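Long-range contacts in Old Yellow Enzyme (Pichia, PDB 6AGZ), which probably catalyses the asymmetric reduction of carbon-carbon double bonds in enone compounds with flavin mononucleotide held in a TIM barrel: residues A68-P73 against W112-A117; P129-S134 against Q154-E159; A118-L123 against K144-A149; A171-I176 against I228-A233; F43-S48 against E91-I96. All blocks are in the same frame, centred on the assembly; numbering follows the deposited sequence.

All five contacts belong to one TIM barrel and its additions, tying loops, a small two-stranded sheet and helices to it. Contact 1 is where the flavin is touched, through Ala68 beside FMN O4. Contacts 1, 2 and 3 lie on the same side of the chain's centre, the centres of contacts 2 and 3 about 14 and 15 Å from that of contact 1; Phe130 of contact 2 packs on Leu123 and Ala146 of contact 3, and on the backbone of 112-117. Contact 4 joins two outer helices and reaches contact 1 through Ala171 against Gly71. Contact 5 sets the loop before helix 47-57 on helix 87-102; its Trp93 side chain lies about 10 Å from the flavin and touches Thr69.

Contact 1 (A68-P73 against W112-A117); sequences ATFGAP and WNLGRA. With FMN (flavin mononucleotide), chain C.
Ala68 presses its methyl group against one face of the Trp112 indole, where two neighbouring parallel strands of the TIM barrel, 63-70 and 106-112, run out into their C-terminal loops. Ala68 CB sits 3.5 Å from the centroid of the five-membered ring, a CH-pi contact made 26° off the ring normal. The opposite face is covered by Leu114 from Trp112's own segment, whose CD2 stands over the middle of the indole. The tryptophan is thus clamped like a plate, and two side chains of different segments share the work.

Phe70 lies alongside Trp112 and points the same way. Their planes are only 13° apart, but the rings are slid so far that they barely overlap, and contact is made by Phe70 CE1 against Trp112 CE3 at 3.4 Å. The same CE1 meets Leu114 CG at 3.7 Å, so one corner of the phenyl ring bridges both partners. Beyond the segments, His187 and Tyr192 add further ring contacts to the indole.

Toward the flavin, Ala68 CB comes to 3.2 Å from O4 of FMN, making this alanine part of the cofactor pocket. At the polar edge the strands are tied by Trp112 N donating to Thr69 O, 2.6 Å away, from above the carbonyl plane. Trp112 O, buried here, finds no hydrogen-bond partner: Gly71 N is 3.7 Å from it.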
# COMPACT_ATOMS: atom_id res chain seq x y z
N ALA A 68 -23.24 -1.76 -15.68
CA ALA A 68 -22.84 -0.37 -15.51
C ALA A 68 -23.78 0.55 -16.28
O ALA A 68 -23.98 0.40 -17.48
CB ALA A 68 -21.40 -0.18 -15.99
N THR A 69 -24.36 1.52 -15.56
CA THR A 69 -25.47 2.32 -16.07
C THR A 69 -25.05 3.79 -16.13
O THR A 69 -24.54 4.34 -15.15
CB THR A 69 -26.70 2.16 -15.17
OG1 THR A 69 -27.17 0.81 -15.24
CG2 THR A 69 -27.81 3.10 -15.60
N PHE A 70 -25.27 4.41 -17.29
CA PHE A 70 -24.95 5.82 -17.46
C PHE A 70 -25.82 6.68 -16.53
O PHE A 70 -27.04 6.51 -16.48
CB PHE A 70 -25.17 6.24 -18.91
CG PHE A 70 -24.40 5.43 -19.91
CD1 PHE A 70 -23.08 5.07 -19.66
CD2 PHE A 70 -24.98 5.02 -21.10
CE1 PHE A 70 -22.37 4.32 -20.58
CE2 PHE A 70 -24.28 4.27 -22.02
CZ PHE A 70 -22.97 3.92 -21.76
N GLY A 71 -25.17 7.59 -15.81
CA GLY A 71 -25.92 8.51 -14.96
C GLY A 71 -26.59 9.62 -15.73
O GLY A 71 -27.61 10.16 -15.28
N ALA A 72 -26.05 9.98 -16.89
CA ALA A 72 -26.58 11.05 -17.72
C ALA A 72 -26.10 10.82 -19.14
O ALA A 72 -25.19 10.00 -19.37
CB ALA A 72 -26.15 12.43 -17.20
N PRO A 73 -26.69 11.50 -20.13
CA PRO A 73 -26.18 11.36 -21.51
C PRO A 73 -24.69 11.64 -21.64
O PRO A 73 -24.00 10.95 -22.40
CB PRO A 73 -27.02 12.38 -22.29
CG PRO A 73 -28.31 12.40 -21.55
CD PRO A 73 -27.96 12.24 -20.10
N TRP A 112 -22.09 4.36 -14.34
CA TRP A 112 -21.01 4.35 -15.33
C TRP A 112 -20.74 5.76 -15.82
O TRP A 112 -21.65 6.57 -15.96
CB TRP A 112 -21.38 3.45 -16.52
CG TRP A 112 -20.23 2.73 -17.14
CD1 TRP A 112 -18.92 2.75 -16.74
CD2 TRP A 112 -20.28 1.86 -18.28
NE1 TRP A 112 -18.16 1.95 -17.56
CE2 TRP A 112 -18.98 1.39 -18.51
CE3 TRP A 112 -21.32 1.43 -19.12
CZ2 TRP A 112 -18.68 0.52 -19.55
CZ3 TRP A 112 -21.01 0.56 -20.15
CH2 TRP A 112 -19.70 0.12 -20.36
N ASN A 113 -19.46 6.04 -16.09
CA ASN A 113 -19.06 7.27 -16.76
C ASN A 113 -17.85 6.94 -17.62
O ASN A 113 -16.80 6.56 -17.09
CB ASN A 113 -18.73 8.38 -15.76
CG ASN A 113 -18.66 9.75 -16.41
OD1 ASN A 113 -18.31 9.88 -17.58
ND2 ASN A 113 -19.01 10.79 -15.65
N LEU A 114 -18.00 7.09 -18.94
CA LEU A 114 -17.03 6.53 -19.86
C LEU A 114 -15.77 7.38 -19.98
O LEU A 114 -14.66 6.85 -19.98
CB LEU A 114 -17.67 6.34 -21.24
CG LEU A 114 -18.83 5.34 -21.27
CD1 LEU A 114 -19.30 5.09 -22.69
CD2 LEU A 114 -18.43 4.04 -20.60
N GLY A 115 -15.92 8.70 -20.10
CA GLY A 115 -14.75 9.53 -20.33
C GLY A 115 -14.18 9.29 -21.71
O GLY A 115 -14.91 9.19 -22.70
N ARG A 116 -12.85 9.19 -21.79
CA ARG A 116 -12.18 8.96 -23.06
C ARG A 116 -12.39 7.55 -23.60
O ARG A 116 -11.83 7.22 -24.65
CB ARG A 116 -10.69 9.25 -22.93
CG ARG A 116 -9.91 8.22 -22.13
CD ARG A 116 -8.44 8.60 -22.02
NE ARG A 116 -7.64 7.55 -21.41
CZ ARG A 116 -6.32 7.61 -21.26
NH1 ARG A 116 -5.65 8.68 -21.68
NH2 ARG A 116 -5.66 6.61 -20.69
N ALA A 117 -13.17 6.72 -22.92
CA ALA A 117 -13.47 5.37 -23.39
C ALA A 117 -14.75 5.30 -24.22
O ALA A 117 -15.09 4.22 -24.71
CB ALA A 117 -13.59 4.42 -22.19
N1 FMN C . -17.26 -4.79 -14.38
C2 FMN C . -17.77 -3.55 -14.01
O2 FMN C . -17.35 -2.99 -13.00
N3 FMN C . -18.73 -2.94 -14.78
C4 FMN C . -19.21 -3.57 -15.92
O4 FMN C . -20.07 -3.03 -16.61
C4A FMN C . -18.70 -4.81 -16.28
N5 FMN C . -19.18 -5.43 -17.42
C5A FMN C . -18.68 -6.66 -17.79
C6 FMN C . -19.17 -7.28 -18.93
C7 FMN C . -18.68 -8.52 -19.31
C7M FMN C . -19.20 -9.19 -20.55
C8 FMN C . -17.70 -9.15 -18.55
C8M FMN C . -17.17 -10.49 -18.95
C9 FMN C . -17.22 -8.53 -17.40
C9A FMN C . -17.71 -7.28 -17.02
N10 FMN C . -17.23 -6.66 -15.88
C10 FMN C . -17.73 -5.42 -15.51
C1' FMN C . -16.18 -7.33 -15.03
C2' FMN C . -16.90 -8.28 -14.07
O2' FMN C . -17.75 -7.54 -13.23
C3' FMN C . -15.95 -9.13 -13.23
O3' FMN C . -15.18 -8.30 -12.39
C4' FMN C . -15.04 -9.97 -14.12
O4' FMN C . -15.80 -10.61 -15.12
C5' FMN C . -14.29 -11.03 -13.32
O5' FMN C . -15.22 -11.83 -12.61
P FMN C . -15.49 -13.35 -13.06
O1P FMN C . -14.17 -14.08 -13.15
O2P FMN C . -16.37 -14.03 -12.05
O3P FMN C . -16.17 -13.35 -14.41

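Contact 2 (P129-S134 against Q154-E159); sequences PFLAPS and QAMTLE
The flat carboxamide of Gln154 brings its NE2 to within 3.9 Å of CB on the Pro129 ring, where a two-stranded parallel sheet begins; its strands, 130-132 and 153-155, are joined through helix 140-148 as a beta-alpha-beta unit. A water accepts from both Gln154 NE2 (2.9 Å) and Phe130 N, bridging amide and backbone. The Phe130 ring turns away from Gln154 and packs on Val153 and Ala146 instead.

Leu131 and Gln154 share one face of the sheet, and their side chains cross at an angle. Met156 CG, turned beside its own backbone N (chi1 -66°), is thereby set against Leu131 CB at 3.8 Å and against Ala132 O. On the other face, Ala155 CB approaches Pro133 O and Ser134 CA. Gln154 N bonds Phe130 O, while Ala132 N gives a weak bond to Gln154 O. The last backbone bond is Met156 N to Ala132 O, 2.9 Å long, and the same oxygen receives a CA-H...O contact from Ala155 CA.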
# COMPACT_ATOMS: atom_id res chain seq x y z
N PRO A 129 -19.84 16.40 -26.25
CA PRO A 129 -18.39 16.35 -26.44
C PRO A 129 -17.79 15.07 -25.89
O PRO A 129 -18.46 14.25 -25.26
CB PRO A 129 -17.89 17.57 -25.66
CG PRO A 129 -18.93 17.79 -24.62
CD PRO A 129 -20.24 17.40 -25.25
N PHE A 130 -16.50 14.91 -26.14
CA PHE A 130 -15.73 13.72 -25.77
C PHE A 130 -14.73 14.15 -24.70
O PHE A 130 -13.73 14.82 -25.00
CB PHE A 130 -15.04 13.15 -27.01
CG PHE A 130 -14.38 11.82 -26.79
CD1 PHE A 130 -15.00 10.82 -26.07
CD2 PHE A 130 -13.13 11.56 -27.34
CE1 PHE A 130 -14.39 9.59 -25.89
CE2 PHE A 130 -12.52 10.34 -27.16
CZ PHE A 130 -13.14 9.36 -26.44
N LEU A 131 -15.00 13.78 -23.45
CA LEU A 131 -14.34 14.39 -22.30
C LEU A 131 -13.42 13.40 -21.59
O LEU A 131 -13.58 12.18 -21.67
CB LEU A 131 -15.38 14.93 -21.32
CG LEU A 131 -16.39 15.91 -21.93
CD1 LEU A 131 -17.38 16.39 -20.88
CD2 LEU A 131 -15.67 17.08 -22.58
N ALA A 132 -12.45 13.97 -20.88
CA ALA A 132 -11.44 13.22 -20.15
C ALA A 132 -10.73 14.19 -19.20
O ALA A 132 -10.85 15.41 -19.36
CB ALA A 132 -10.42 12.57 -21.11
N PRO A 133 -10.00 13.68 -18.20
CA PRO A 133 -9.21 14.59 -17.35
C PRO A 133 -8.19 15.39 -18.15
O PRO A 133 -8.03 16.60 -17.92
CB PRO A 133 -8.54 13.65 -16.34
CG PRO A 133 -8.61 12.29 -16.97
CD PRO A 133 -9.90 12.29 -17.73
N SER A 134 -7.49 14.75 -19.08
CA SER A 134 -6.56 15.43 -19.96
C SER A 134 -6.85 15.01 -21.40
O SER A 134 -7.42 13.95 -21.66
CB SER A 134 -5.10 15.11 -19.60
OG SER A 134 -4.80 15.54 -18.28
N GLN A 154 -11.37 16.27 -25.13
CA GLN A 154 -11.17 17.56 -24.50
C GLN A 154 -10.91 17.37 -23.01
O GLN A 154 -11.54 16.52 -22.37
CB GLN A 154 -12.38 18.49 -24.71
CG GLN A 154 -12.88 18.55 -26.14
CD GLN A 154 -13.82 19.72 -26.37
OE1 GLN A 154 -13.63 20.80 -25.82
NE2 GLN A 154 -14.85 19.50 -27.18
N ALA A 155 -9.99 18.16 -22.47
CA ALA A 155 -9.79 18.19 -21.03
C ALA A 155 -10.97 18.90 -20.38
O ALA A 155 -11.35 20.00 -20.78
CB ALA A 155 -8.48 18.90 -20.69
N MET A 156 -11.55 18.26 -19.36
CA MET A 156 -12.74 18.80 -18.73
C MET A 156 -12.46 20.14 -18.08
O MET A 156 -11.43 20.34 -17.43
CB MET A 156 -13.28 17.82 -17.68
CG MET A 156 -13.78 16.51 -18.25
SD MET A 156 -14.55 15.48 -16.99
CE MET A 156 -15.93 16.50 -16.52
N THR A 157 -13.38 21.09 -18.28
CA THR A 157 -13.32 22.35 -17.56
C THR A 157 -13.79 22.14 -16.13
O THR A 157 -14.32 21.09 -15.76
CB THR A 157 -14.19 23.40 -18.26
OG1 THR A 157 -15.56 23.01 -18.19
CG2 THR A 157 -13.78 23.54 -19.72
N LEU A 158 -13.58 23.17 -15.30
CA LEU A 158 -14.11 23.13 -13.94
C LEU A 158 -15.63 23.00 -13.95
O LEU A 158 -16.21 22.26 -13.14
CB LEU A 158 -13.68 24.38 -13.17
CG LEU A 158 -12.34 24.32 -12.45
CD1 LEU A 158 -11.84 25.72 -12.13
CD2 LEU A 158 -12.47 23.49 -11.18
N GLU A 159 -16.29 23.71 -14.87
CA GLU A 159 -17.75 23.64 -14.96
C GLU A 159 -18.21 22.23 -15.32
O GLU A 159 -19.20 21.74 -14.76
CB GLU A 159 -18.26 24.65 -15.99
CG GLU A 159 -19.73 24.52 -16.32
CD GLU A 159 -20.63 24.68 -15.10
OE1 GLU A 159 -20.25 25.40 -14.16
OE2 GLU A 159 -21.73 24.07 -15.09
O HOH W 1 -15.27 16.77 -28.08

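Contact 3 (A118-L123 against K144-A149); sequences ADPKLL and KAAEEA
Pro120 and Lys121, in the first turn of helix 120-125, approach the last turn of helix 140-148, with CA atoms 5.5 Å apart for Pro120 and Ala146 and 5.2 Å for Lys121 and Ala149. No hydrogen bond crosses the interface, which is made by small apolar groups. The pyrrolidine ring of Pro120 points at the second helix, and its CG rests 3.7 Å from Ala146 CA, with Ala146 CB a little farther off. One turn on, the methyl of Ala149 lies 3.9 Å from Lys121 CA and also meets Lys121 CB. The rest of the lysine leads away from the interface.

Helix 140-148 is the connecting helix of the beta-alpha-beta unit formed with strands 130-132 and 153-155, and the contact sets the start of helix 120-125 against it. Phe130 of that unit packs on Ala118, Leu123 and Ala146. Asp119 occupies the N-cap of helix 120-125, where its OD1 accepts weak bonds from Lys121 N (3.0 Å) and Leu122 N. Pro120 O is bonded by Asn151 ND2.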
# COMPACT_ATOMS: atom_id res chain seq x y z
N ALA A 118 -15.44 6.41 -24.39
CA ALA A 118 -16.76 6.41 -25.01
C ALA A 118 -16.67 6.32 -26.53
O ALA A 118 -15.61 6.52 -27.13
CB ALA A 118 -17.54 7.66 -24.60
N ASP A 119 -17.80 6.02 -27.14
CA ASP A 119 -17.98 6.08 -28.58
C ASP A 119 -18.08 7.55 -28.99
O ASP A 119 -19.10 8.19 -28.68
CB ASP A 119 -19.24 5.31 -28.99
CG ASP A 119 -19.40 5.19 -30.51
OD1 ASP A 119 -18.82 6.00 -31.26
OD2 ASP A 119 -20.14 4.28 -30.94
N PRO A 120 -17.08 8.12 -29.66
CA PRO A 120 -17.16 9.55 -30.00
C PRO A 120 -18.19 9.85 -31.06
O PRO A 120 -18.79 10.94 -31.04
CB PRO A 120 -15.74 9.87 -30.47
CG PRO A 120 -15.23 8.58 -31.01
CD PRO A 120 -15.84 7.50 -30.15
N LYS A 121 -18.43 8.92 -31.99
CA LYS A 121 -19.43 9.15 -33.03
C LYS A 121 -20.84 9.21 -32.43
O LYS A 121 -21.63 10.09 -32.78
CB LYS A 121 -19.34 8.04 -34.09
CG LYS A 121 -20.42 8.08 -35.15
CD LYS A 121 -20.27 6.90 -36.11
CE LYS A 121 -21.45 6.79 -37.07
NZ LYS A 121 -21.50 7.91 -38.05
N LEU A 122 -21.16 8.28 -31.53
CA LEU A 122 -22.47 8.27 -30.90
C LEU A 122 -22.68 9.53 -30.06
O LEU A 122 -23.73 10.18 -30.14
CB LEU A 122 -22.62 7.01 -30.04
CG LEU A 122 -23.97 6.74 -29.37
CD1 LEU A 122 -25.07 6.63 -30.41
CD2 LEU A 122 -23.88 5.47 -28.54
N LEU A 123 -21.67 9.90 -29.26
CA LEU A 123 -21.73 11.14 -28.50
C LEU A 123 -21.98 12.33 -29.42
O LEU A 123 -22.81 13.20 -29.12
CB LEU A 123 -20.42 11.34 -27.72
CG LEU A 123 -20.19 10.55 -26.44
CD1 LEU A 123 -18.80 10.84 -25.90
CD2 LEU A 123 -21.25 10.89 -25.40
N LYS A 144 -7.74 7.94 -33.84
CA LYS A 144 -8.21 8.01 -35.22
C LYS A 144 -9.74 7.99 -35.28
O LYS A 144 -10.35 8.69 -36.10
CB LYS A 144 -7.64 6.84 -36.03
CG LYS A 144 -7.90 6.91 -37.52
CD LYS A 144 -6.71 7.52 -38.26
CE LYS A 144 -6.87 7.41 -39.77
NZ LYS A 144 -7.84 8.40 -40.31
N ALA A 145 -10.37 7.21 -34.40
CA ALA A 145 -11.83 7.15 -34.37
C ALA A 145 -12.43 8.50 -34.01
O ALA A 145 -13.39 8.96 -34.64
CB ALA A 145 -12.29 6.07 -33.39
N ALA A 146 -11.88 9.15 -32.98
CA ALA A 146 -12.42 10.44 -32.56
C ALA A 146 -12.12 11.53 -33.58
O ALA A 146 -12.94 12.43 -33.79
CB ALA A 146 -11.85 10.82 -31.19
N GLU A 147 -10.96 11.47 -34.23
CA GLU A 147 -10.62 12.47 -35.24
C GLU A 147 -11.52 12.33 -36.47
O GLU A 147 -11.95 13.33 -37.05
CB GLU A 147 -9.15 12.36 -35.63
CG GLU A 147 -8.20 12.91 -34.57
CD GLU A 147 -6.74 12.74 -34.95
OE1 GLU A 147 -6.46 12.10 -35.98
OE2 GLU A 147 -5.88 13.26 -34.21
N GLU A 148 -11.81 11.09 -36.88
CA GLU A 148 -12.69 10.90 -38.03
C GLU A 148 -14.14 11.20 -37.71
O GLU A 148 -14.92 11.50 -38.62
CB GLU A 148 -12.56 9.47 -38.56
CG GLU A 148 -11.24 9.20 -39.28
CD GLU A 148 -11.15 7.78 -39.81
OE1 GLU A 148 -12.15 7.03 -39.68
OE2 GLU A 148 -10.10 7.42 -40.37
N ALA A 149 -14.54 11.12 -36.44
CA ALA A 149 -15.89 11.47 -36.04
C ALA A 149 -16.09 12.96 -35.84
O ALA A 149 -17.22 13.40 -35.62
CB ALA A 149 -16.27 10.73 -34.75

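Contact 4 (A171-I176 against I228-A233); sequences AAKNAI and IEAVGA
Ala172 starts the contact with helix 218-231, its backbone O lying 3.9 Å from Val231 CG1 and its methyl only grazing that same carbon. That oxygen also accepts from Ile176 N, 2.9 Å away, within its helix. Next comes Lys173, which contributes the aliphatic root of its chain: CG meets Ala230 CB at 4.2 Å. Bends at chi3 and chi4 fold the rest of the lysine back, and its NZ bonds Gln177 OE1 in its own helix. One turn after Ala172, Ile176 meets Val231 with several carbons. Its CB lies 3.8 Å from Val231 CG1, and CG1 and CG2 both approach Val231 CB. Val231 CG1 stands beside its own backbone N (chi1 -59°), from where it reaches Ala172, Lys173 and Ile176 together.

Helices 158-179 and 218-231 precede barrel strands 183-187 and 236-240, so the contact joins successive helices of the TIM barrel's outer layer. With no hydrogen bond or salt bridge between the segments, and side chains meeting carbon to carbon, dispersion and apolar burial hold them together here.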
# COMPACT_ATOMS: atom_id res chain seq x y z
N ALA A 171 -28.30 10.99 -10.48
CA ALA A 171 -28.46 9.58 -10.82
C ALA A 171 -28.58 8.72 -9.57
O ALA A 171 -29.36 7.77 -9.53
CB ALA A 171 -27.29 9.12 -11.68
N ALA A 172 -27.80 9.04 -8.53
CA ALA A 172 -27.90 8.29 -7.28
C ALA A 172 -29.27 8.45 -6.64
O ALA A 172 -29.84 7.48 -6.12
CB ALA A 172 -26.79 8.73 -6.32
N LYS A 173 -29.81 9.67 -6.66
CA LYS A 173 -31.15 9.89 -6.12
C LYS A 173 -32.21 9.14 -6.93
O LYS A 173 -33.13 8.55 -6.36
CB LYS A 173 -31.46 11.38 -6.06
CG LYS A 173 -30.70 12.13 -4.98
CD LYS A 173 -30.84 13.64 -5.14
CE LYS A 173 -32.29 14.09 -4.97
NZ LYS A 173 -32.78 13.86 -3.58
N ASN A 174 -32.09 9.17 -8.26
CA ASN A 174 -33.02 8.41 -9.09
C ASN A 174 -32.96 6.92 -8.78
O ASN A 174 -34.00 6.25 -8.69
CB ASN A 174 -32.73 8.65 -10.57
CG ASN A 174 -33.09 10.05 -11.02
OD1 ASN A 174 -33.82 10.77 -10.34
ND2 ASN A 174 -32.58 10.45 -12.18
N ALA A 175 -31.75 6.38 -8.61
CA ALA A 175 -31.61 4.95 -8.35
C ALA A 175 -32.17 4.58 -6.98
O ALA A 175 -33.02 3.69 -6.87
CB ALA A 175 -30.13 4.55 -8.45
N ILE A 176 -31.70 5.25 -5.93
CA ILE A 176 -32.06 4.86 -4.57
C ILE A 176 -33.52 5.21 -4.27
O ILE A 176 -34.30 4.35 -3.84
CB ILE A 176 -31.11 5.51 -3.55
CG1 ILE A 176 -29.68 5.01 -3.78
CG2 ILE A 176 -31.57 5.22 -2.13
CD1 ILE A 176 -29.53 3.51 -3.64
N ILE A 228 -23.02 10.32 -0.69
CA ILE A 228 -23.30 9.92 0.68
C ILE A 228 -24.24 10.92 1.34
O ILE A 228 -25.20 10.53 2.03
CB ILE A 228 -21.99 9.77 1.48
CG1 ILE A 228 -21.26 8.49 1.08
CG2 ILE A 228 -22.27 9.76 2.98
CD1 ILE A 228 -19.94 8.30 1.79
N GLU A 229 -24.00 12.21 1.14
CA GLU A 229 -24.91 13.22 1.66
C GLU A 229 -26.30 13.08 1.04
O GLU A 229 -27.31 13.37 1.70
CB GLU A 229 -24.35 14.62 1.41
CG GLU A 229 -25.31 15.75 1.75
CD GLU A 229 -24.63 17.11 1.78
OE1 GLU A 229 -24.56 17.71 2.88
OE2 GLU A 229 -24.16 17.57 0.72
N ALA A 230 -26.37 12.62 -0.21
CA ALA A 230 -27.66 12.52 -0.88
C ALA A 230 -28.48 11.34 -0.36
O ALA A 230 -29.65 11.50 0.02
CB ALA A 230 -27.46 12.40 -2.39
N VAL A 231 -27.89 10.15 -0.32
CA VAL A 231 -28.64 8.92 -0.07
C VAL A 231 -28.17 8.16 1.16
O VAL A 231 -28.81 7.16 1.53
CB VAL A 231 -28.62 7.98 -1.30
CG1 VAL A 231 -29.20 8.69 -2.52
CG2 VAL A 231 -27.20 7.51 -1.58
N GLY A 232 -27.09 8.58 1.81
CA GLY A 232 -26.61 7.85 2.97
C GLY A 232 -25.52 6.85 2.64
O GLY A 232 -25.56 6.21 1.58
N ALA A 233 -24.54 6.71 3.54
CA ALA A 233 -23.36 5.90 3.23
C ALA A 233 -23.72 4.43 3.04
O ALA A 233 -23.12 3.75 2.20
CB ALA A 233 -22.32 6.05 4.34

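Contact 5 (F43-S48 against E91-I96); sequences FVATDS and EAWKKI
Ala45 is the bump of this contact: its methyl enters a shallow hollow on helix 87-102 bordered by Ala92, Trp93 and Ile96. The helix is one of those wrapped round the TIM barrel, linking strands 63-70 and 106-112. Residues 43-46 form the loop before helix 47-57, whose first residues end the segment.

Each wall of the hollow has a different character. The Ala92 methyl forms a low one, its CB 3.8 Å from Ala45 CB. Ile96, a turn later, supplies a taller one: with CG1 beside its own backbone N (chi1 -67°) and an extended chi2 of -175°, it carries CD1 to 3.7 Å from Ala45 CB. Trp93 sets one face of its indole toward the methyl, with CE2 the nearest ring atom at 4.4 Å, a looser fit than the other two. The neighbouring ring atom, CZ2, touches Thr69 of the barrel strand, and NE1 makes a weak hydrogen bond to Met83 O.

Val44 extends the fit along the helix. Its CG1 points opposite the backbone N (chi1 -178°) and meets the Ala92 methyl at 4.1 Å, so that Ala92 is itself a small bump between two neighbours of the loop. Hydrogen bonds do not cross between the segments; backbone bonds of Ala45 with Leu404 instead join the loop to the C-terminal tail. Ala92 CB also rests 3.9 Å from Ala45 O.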
# COMPACT_ATOMS: atom_id res chain seq x y z
N PHE A 43 -31.72 3.66 -24.65
CA PHE A 43 -31.11 3.35 -23.36
C PHE A 43 -32.16 3.06 -22.29
O PHE A 43 -32.01 3.43 -21.13
CB PHE A 43 -30.17 4.47 -22.90
CG PHE A 43 -29.29 5.01 -24.00
CD1 PHE A 43 -28.27 4.24 -24.54
CD2 PHE A 43 -29.49 6.29 -24.49
CE1 PHE A 43 -27.47 4.73 -25.55
CE2 PHE A 43 -28.69 6.79 -25.50
CZ PHE A 43 -27.68 6.01 -26.03
N VAL A 44 -33.23 2.38 -22.69
CA VAL A 44 -34.32 2.00 -21.79
C VAL A 44 -34.23 0.50 -21.53
O VAL A 44 -34.01 -0.29 -22.45
CB VAL A 44 -35.69 2.37 -22.37
CG1 VAL A 44 -36.81 2.02 -21.40
CG2 VAL A 44 -35.73 3.86 -22.72
N ALA A 45 -34.41 0.11 -20.27
CA ALA A 45 -34.37 -1.30 -19.91
C ALA A 45 -35.53 -2.05 -20.54
O ALA A 45 -36.62 -1.50 -20.74
CB ALA A 45 -34.40 -1.47 -18.39
N THR A 46 -35.30 -3.32 -20.86
CA THR A 46 -36.24 -4.11 -21.64
C THR A 46 -36.81 -5.26 -20.82
O THR A 46 -36.31 -5.61 -19.75
CB THR A 46 -35.56 -4.67 -22.90
OG1 THR A 46 -34.41 -5.43 -22.53
CG2 THR A 46 -35.15 -3.54 -23.83
N ASP A 47 -37.90 -5.83 -21.35
CA ASP A 47 -38.50 -7.01 -20.73
C ASP A 47 -37.50 -8.16 -20.66
O ASP A 47 -37.52 -8.95 -19.70
CB ASP A 47 -39.75 -7.43 -21.52
CG ASP A 47 -39.48 -7.57 -23.01
OD1 ASP A 47 -38.38 -7.16 -23.46
OD2 ASP A 47 -40.36 -8.08 -23.73
N SER A 48 -36.63 -8.27 -21.66
CA SER A 48 -35.57 -9.28 -21.63
C SER A 48 -34.68 -9.10 -20.41
O SER A 48 -34.32 -10.07 -19.74
CB SER A 48 -34.75 -9.21 -22.92
OG SER A 48 -35.57 -9.40 -24.06
N GLU A 91 -38.56 4.52 -14.65
CA GLU A 91 -39.71 3.62 -14.53
C GLU A 91 -39.30 2.18 -14.80
O GLU A 91 -39.60 1.27 -14.01
CB GLU A 91 -40.82 4.05 -15.48
CG GLU A 91 -41.37 5.44 -15.25
CD GLU A 91 -42.23 5.93 -16.41
OE1 GLU A 91 -43.23 5.26 -16.73
OE2 GLU A 91 -41.89 6.97 -17.00
N ALA A 92 -38.60 1.95 -15.91
CA ALA A 92 -38.18 0.60 -16.27
C ALA A 92 -37.30 -0.01 -15.18
O ALA A 92 -37.56 -1.13 -14.71
CB ALA A 92 -37.46 0.61 -17.61
N TRP A 93 -36.25 0.71 -14.78
CA TRP A 93 -35.38 0.20 -13.72
C TRP A 93 -36.16 -0.04 -12.44
O TRP A 93 -35.88 -1.00 -11.71
CB TRP A 93 -34.22 1.16 -13.48
CG TRP A 93 -33.07 0.97 -14.43
CD1 TRP A 93 -32.57 1.89 -15.30
CD2 TRP A 93 -32.29 -0.22 -14.61
NE1 TRP A 93 -31.52 1.35 -16.01
CE2 TRP A 93 -31.34 0.06 -15.60
CE3 TRP A 93 -32.31 -1.49 -14.03
CZ2 TRP A 93 -30.40 -0.89 -16.03
CZ3 TRP A 93 -31.39 -2.43 -14.45
CH2 TRP A 93 -30.45 -2.12 -15.44
N LYS A 94 -37.13 0.82 -12.14
CA LYS A 94 -37.97 0.62 -10.96
C LYS A 94 -38.72 -0.70 -11.03
O LYS A 94 -38.82 -1.42 -10.03
CB LYS A 94 -38.95 1.79 -10.80
CG LYS A 94 -39.80 1.72 -9.55
CD LYS A 94 -40.80 2.87 -9.49
CE LYS A 94 -41.44 2.98 -8.12
NZ LYS A 94 -42.27 1.79 -7.77
N LYS A 95 -39.24 -1.04 -12.21
CA LYS A 95 -39.93 -2.31 -12.36
C LYS A 95 -38.97 -3.49 -12.20
O LYS A 95 -39.32 -4.50 -11.57
CB LYS A 95 -40.65 -2.37 -13.71
CG LYS A 95 -41.78 -1.36 -13.82
CD LYS A 95 -42.37 -1.31 -15.22
CE LYS A 95 -43.59 -0.41 -15.26
NZ LYS A 95 -44.33 -0.53 -16.54
N ILE A 96 -37.76 -3.37 -12.74
CA ILE A 96 -36.76 -4.42 -12.54
C ILE A 96 -36.47 -4.61 -11.06
O ILE A 96 -36.40 -5.74 -10.56
CB ILE A 96 -35.48 -4.12 -13.34
CG1 ILE A 96 -35.76 -4.21 -14.85
CG2 ILE A 96 -34.37 -5.08 -12.95
CD1 ILE A 96 -34.52 -4.05 -15.70